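Local coordinates for putative uncharacterized protein (Chaetomium thermophilum, PDB 5T8V), which probably loads cohesin onto chromatin as the Scc2 subunit of the loader, this chain being a C-terminal fragment built of HEAT repeats, at residues S721-R726 and L773-I778; V842-M847 and D877-R882. All blocks are in the same frame, centred on the assembly; numbering follows the deposited sequence.

Contact 1: S721-R726 and L773-I778; sequences SNRVLR and LSEHVI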
# COMPACT_ATOMS: atom_id res chain seq x y z
N SER A 721 -8.56 -9.34 -24.02
CA SER A 721 -8.64 -9.19 -25.46
C SER A 721 -9.37 -7.91 -25.88
O SER A 721 -9.53 -7.68 -27.08
CB SER A 721 -9.35 -10.40 -26.08
OG SER A 721 -10.66 -10.55 -25.57
N ASN A 722 -9.81 -7.10 -24.92
CA ASN A 722 -10.46 -5.84 -25.25
C ASN A 722 -9.52 -4.96 -26.07
O ASN A 722 -8.39 -4.69 -25.66
CB ASN A 722 -10.89 -5.12 -23.97
CG ASN A 722 -11.60 -3.80 -24.24
OD1 ASN A 722 -11.11 -2.96 -25.00
ND2 ASN A 722 -12.75 -3.61 -23.61
N ARG A 723 -9.99 -4.51 -27.23
CA ARG A 723 -9.14 -3.74 -28.13
C ARG A 723 -8.90 -2.33 -27.62
O ARG A 723 -7.82 -1.77 -27.84
CB ARG A 723 -9.76 -3.70 -29.53
CG ARG A 723 -9.67 -5.03 -30.27
CD ARG A 723 -10.57 -5.06 -31.49
NE ARG A 723 -10.26 -6.20 -32.35
CZ ARG A 723 -11.02 -6.61 -33.36
NH1 ARG A 723 -12.16 -5.98 -33.64
NH2 ARG A 723 -10.65 -7.66 -34.08
N VAL A 724 -9.87 -1.73 -26.93
CA VAL A 724 -9.69 -0.39 -26.39
C VAL A 724 -8.60 -0.41 -25.32
O VAL A 724 -7.66 0.39 -25.35
CB VAL A 724 -11.02 0.15 -25.84
CG1 VAL A 724 -10.87 1.60 -25.38
CG2 VAL A 724 -12.12 0.05 -26.89
N LEU A 725 -8.72 -1.33 -24.35
CA LEU A 725 -7.66 -1.50 -23.36
C LEU A 725 -6.32 -1.73 -24.03
O LEU A 725 -5.40 -0.91 -23.90
CB LEU A 725 -7.99 -2.67 -22.43
CG LEU A 725 -9.14 -2.55 -21.44
CD1 LEU A 725 -9.03 -3.67 -20.42
CD2 LEU A 725 -9.18 -1.19 -20.74
N ARG A 726 -6.19 -2.83 -24.77
CA ARG A 726 -4.91 -3.18 -25.38
C ARG A 726 -4.31 -2.00 -26.13
O ARG A 726 -3.10 -1.75 -26.03
CB ARG A 726 -5.09 -4.38 -26.32
CG ARG A 726 -5.08 -5.73 -25.61
CD ARG A 726 -5.28 -6.87 -26.59
NE ARG A 726 -4.96 -8.17 -26.01
CZ ARG A 726 -5.10 -9.33 -26.64
NH1 ARG A 726 -5.56 -9.37 -27.88
NH2 ARG A 726 -4.79 -10.47 -26.02
N LEU A 773 -2.92 -12.79 -36.61
CA LEU A 773 -2.22 -11.72 -37.32
C LEU A 773 -3.15 -10.54 -37.56
O LEU A 773 -2.78 -9.38 -37.33
CB LEU A 773 -1.65 -12.25 -38.63
CG LEU A 773 -0.73 -11.32 -39.41
CD1 LEU A 773 0.66 -11.31 -38.79
CD2 LEU A 773 -0.67 -11.72 -40.87
N SER A 774 -4.36 -10.82 -38.04
CA SER A 774 -5.36 -9.77 -38.21
C SER A 774 -5.53 -8.96 -36.93
O SER A 774 -5.61 -7.73 -36.96
CB SER A 774 -6.69 -10.38 -38.65
OG SER A 774 -6.54 -11.15 -39.83
N GLU A 775 -5.58 -9.65 -35.79
CA GLU A 775 -5.71 -8.94 -34.52
C GLU A 775 -4.50 -8.07 -34.25
O GLU A 775 -4.63 -6.93 -33.78
CB GLU A 775 -5.92 -9.95 -33.38
CG GLU A 775 -6.49 -9.33 -32.12
CD GLU A 775 -7.88 -8.76 -32.33
OE1 GLU A 775 -8.50 -9.08 -33.37
OE2 GLU A 775 -8.34 -7.98 -31.47
N HIS A 776 -3.30 -8.57 -34.56
CA HIS A 776 -2.10 -7.76 -34.41
C HIS A 776 -2.21 -6.47 -35.21
O HIS A 776 -2.09 -5.36 -34.66
CB HIS A 776 -0.87 -8.56 -34.85
CG HIS A 776 -0.28 -9.41 -33.77
ND1 HIS A 776 0.90 -9.10 -33.14
CD2 HIS A 776 -0.71 -10.57 -33.21
CE1 HIS A 776 1.18 -10.03 -32.24
NE2 HIS A 776 0.21 -10.93 -32.26
N VAL A 777 -2.45 -6.58 -36.52
CA VAL A 777 -2.50 -5.40 -37.37
C VAL A 777 -3.57 -4.43 -36.88
O VAL A 777 -3.34 -3.22 -36.79
CB VAL A 777 -2.72 -5.79 -38.85
CG1 VAL A 777 -3.94 -6.67 -39.01
CG2 VAL A 777 -2.85 -4.55 -39.72
N ILE A 778 -4.76 -4.95 -36.56
CA ILE A 778 -5.84 -4.07 -36.12
C ILE A 778 -5.42 -3.33 -34.85
O ILE A 778 -5.61 -2.12 -34.73
CB ILE A 778 -7.14 -4.86 -35.92
CG1 ILE A 778 -7.63 -5.41 -37.27
CG2 ILE A 778 -8.22 -3.97 -35.30
CD1 ILE A 778 -8.83 -6.33 -37.17

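Contact 2: V842-M847 and D877-R882; sequences VLQVLM and DLTVSR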
# COMPACT_ATOMS: atom_id res chain seq x y z
N VAL A 842 -5.06 2.42 -41.70
CA VAL A 842 -4.05 1.41 -42.00
C VAL A 842 -2.84 2.07 -42.67
O VAL A 842 -1.69 1.74 -42.37
CB VAL A 842 -4.64 0.30 -42.88
CG1 VAL A 842 -3.57 -0.71 -43.27
CG2 VAL A 842 -5.79 -0.39 -42.16
N LEU A 843 -3.09 2.99 -43.60
CA LEU A 843 -2.00 3.66 -44.28
C LEU A 843 -1.19 4.55 -43.33
O LEU A 843 -0.02 4.82 -43.61
CB LEU A 843 -2.54 4.49 -45.44
CG LEU A 843 -3.19 3.64 -46.53
CD1 LEU A 843 -3.98 4.51 -47.48
CD2 LEU A 843 -2.15 2.83 -47.30
N GLN A 844 -1.79 5.00 -42.22
CA GLN A 844 -1.00 5.77 -41.26
C GLN A 844 0.09 4.92 -40.62
O GLN A 844 1.16 5.45 -40.30
CB GLN A 844 -1.92 6.37 -40.19
CG GLN A 844 -2.68 7.60 -40.66
CD GLN A 844 -1.76 8.69 -41.18
OE1 GLN A 844 -1.74 8.98 -42.37
NE2 GLN A 844 -0.98 9.28 -40.28
N VAL A 845 -0.15 3.63 -40.42
CA VAL A 845 0.87 2.75 -39.86
C VAL A 845 1.79 2.20 -40.95
O VAL A 845 3.00 2.07 -40.74
CB VAL A 845 0.22 1.61 -39.04
CG1 VAL A 845 -0.83 0.87 -39.84
CG2 VAL A 845 1.27 0.63 -38.52
N LEU A 846 1.24 1.88 -42.12
CA LEU A 846 2.10 1.50 -43.24
C LEU A 846 3.10 2.60 -43.55
O LEU A 846 4.24 2.31 -43.95
CB LEU A 846 1.25 1.19 -44.48
CG LEU A 846 0.62 -0.20 -44.53
CD1 LEU A 846 -0.35 -0.29 -45.70
CD2 LEU A 846 1.70 -1.27 -44.66
N MET A 847 2.70 3.86 -43.38
CA MET A 847 3.59 4.99 -43.61
C MET A 847 4.84 4.89 -42.74
O MET A 847 5.98 4.88 -43.24
CB MET A 847 2.83 6.28 -43.32
CG MET A 847 3.56 7.57 -43.58
SD MET A 847 2.51 8.96 -43.12
CE MET A 847 3.52 10.35 -43.61
N ASP A 877 -9.34 13.96 -49.04
CA ASP A 877 -8.67 13.28 -47.94
C ASP A 877 -7.16 13.36 -48.14
O ASP A 877 -6.59 12.57 -48.89
CB ASP A 877 -9.13 11.83 -47.84
CG ASP A 877 -8.65 11.16 -46.56
OD1 ASP A 877 -8.37 11.87 -45.58
OD2 ASP A 877 -8.54 9.91 -46.55
N LEU A 878 -6.51 14.31 -47.46
CA LEU A 878 -5.09 14.53 -47.66
C LEU A 878 -4.24 13.53 -46.90
O LEU A 878 -3.11 13.23 -47.32
CB LEU A 878 -4.71 15.95 -47.22
CG LEU A 878 -5.46 17.08 -47.93
CD1 LEU A 878 -5.09 18.43 -47.32
CD2 LEU A 878 -5.18 17.07 -49.43
N THR A 879 -4.74 12.99 -45.79
CA THR A 879 -4.00 12.00 -45.02
C THR A 879 -3.58 10.83 -45.91
O THR A 879 -2.40 10.48 -45.98
CB THR A 879 -4.85 11.51 -43.85
OG1 THR A 879 -5.32 12.64 -43.10
CG2 THR A 879 -4.04 10.60 -42.94
N VAL A 880 -4.55 10.22 -46.59
CA VAL A 880 -4.25 9.08 -47.46
C VAL A 880 -3.24 9.48 -48.53
O VAL A 880 -2.31 8.72 -48.83
CB VAL A 880 -5.55 8.53 -48.08
CG1 VAL A 880 -6.36 9.64 -48.74
CG2 VAL A 880 -5.25 7.43 -49.09
N SER A 881 -3.41 10.67 -49.12
CA SER A 881 -2.51 11.10 -50.19
C SER A 881 -1.08 11.20 -49.69
O SER A 881 -0.16 10.60 -50.26
CB SER A 881 -2.99 12.43 -50.75
OG SER A 881 -4.30 12.32 -51.29
N ARG A 882 -0.86 11.98 -48.62
CA ARG A 882 0.48 12.09 -48.06
C ARG A 882 1.03 10.71 -47.70
O ARG A 882 2.22 10.43 -47.92
CB ARG A 882 0.47 13.00 -46.84
CG ARG A 882 1.84 13.56 -46.48
CD ARG A 882 1.77 14.59 -45.37
NE ARG A 882 2.09 14.02 -44.06
CZ ARG A 882 3.30 13.98 -43.52
NH1 ARG A 882 3.48 13.44 -42.33
NH2 ARG A 882 4.35 14.50 -44.17

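Contact 1: S721-R726 and L773-I778
Arg723 and Glu775 hold the first turns of helices 723-735 and 773-786 together by a two-pronged salt bridge, an example of how a polar clasp can join helices whose backbones stay well apart. The closest CA atoms, those of Arg723 and Ile778, are 8.7 Å from each other, so long side chains must span the gap. Arg723 reaches over with its chain extended from CG to NE, and Glu775 bends at chi2 (63°), which brings its carboxylate round to meet the arginine. The grip is side-on. Arg723 NH2 binds Glu775 OE1 at 2.7 Å in a nearly straight bond along the syn lone pair. Arg723 NE gives the second bond, 2.8 Å to Glu775 OE2, also from the syn side but tilted out of the carboxylate plane. With the guanidinium and carboxylate planes only 14° apart, the two bonds resist twisting of either group. Ile778 supplies the apolar side of this tight part. Its CG2 covers one face of the Arg723 guanidinium near the rim, and its CD1 lies 3.8 Å from Arg723 NH2.

The other half is looser. Arg726 presents the edge of its guanidinium to the aliphatic part of Glu775, with Arg726 NH1 4.3 Å from Glu775 CG, and its positive end probably adds a weak, longer-range attraction to the carboxylate. Ser721 CA covers one guanidinium face, Arg726 NE bonds to Tyr717 O, and the Tyr717 ring makes a cation-pi contact. None of the touching residues is fully buried. Asn722 N-caps the helix, its OD1 accepting from Leu725 N, which probably helps fix the start of the helix that carries Arg723. Helices 723-735 and 773-786 lie side by side in the alpha-solenoid built of HEAT repeats, and the bridge joins their N-terminal turns at its surface.

Contact 2: V842-M847 and D877-R882
Leu843 and Val880 meet where helices 839-852 and 878-891 run roughly parallel; the axes of the segments 842-847 and 878-882 approach to 9.5 Å at an angle of 30°. The two side chains lie side by side and point the same way, with Leu843 CD1 3.6 Å from Val880 CG2; both residues are buried, and Leu865 and Ala883 also touch Leu843.

One turn further on, an extended methionine, Met847, bridges a wider gap. From CB, which sets off toward the other helix, CG continues anti to the backbone N (chi1 -177°). SD then prolongs the chain and delivers CE to the guanidinium of Arg882; CB, CG and SD have no close partner in 877-882. Met847 CE sits over one guanidinium face, offset toward the rim, 3.3 Å from Arg882 NH1, with CZ slightly farther off. Val886 also touches Met847. Arg882 NH2 forms a salt bridge with Asp924, which probably steadies the plane that Met847 covers.

Burial is thus confined to the Leu843-Val880 pair, while Met847 lays a methyl over a cation at the rim. The polar tie between the helices comes from Arg840, which binds Asp877 and Thr879.

Well along the chain from the N terminus, helix 723-735 is followed by helix 742-755 and an unmodelled stretch before helix 773-786, so contact 1 closes a loop of 46 residues. Contact 2 follows in series: helix 839-852 leads through the short helices 859-862 and 866-870 to helix 878-891, closing 29 residues. The loops neither nest nor cross. The centres lie 20 Å apart and their nearest atoms about 5 Å, without touching. Helix 773-786 joins the two regions, since Val781 touches Val842 and Val845, and helix 808-824 packs against residues from both contacts. Each contact joins helices that are neighbours in space but not consecutive in sequence.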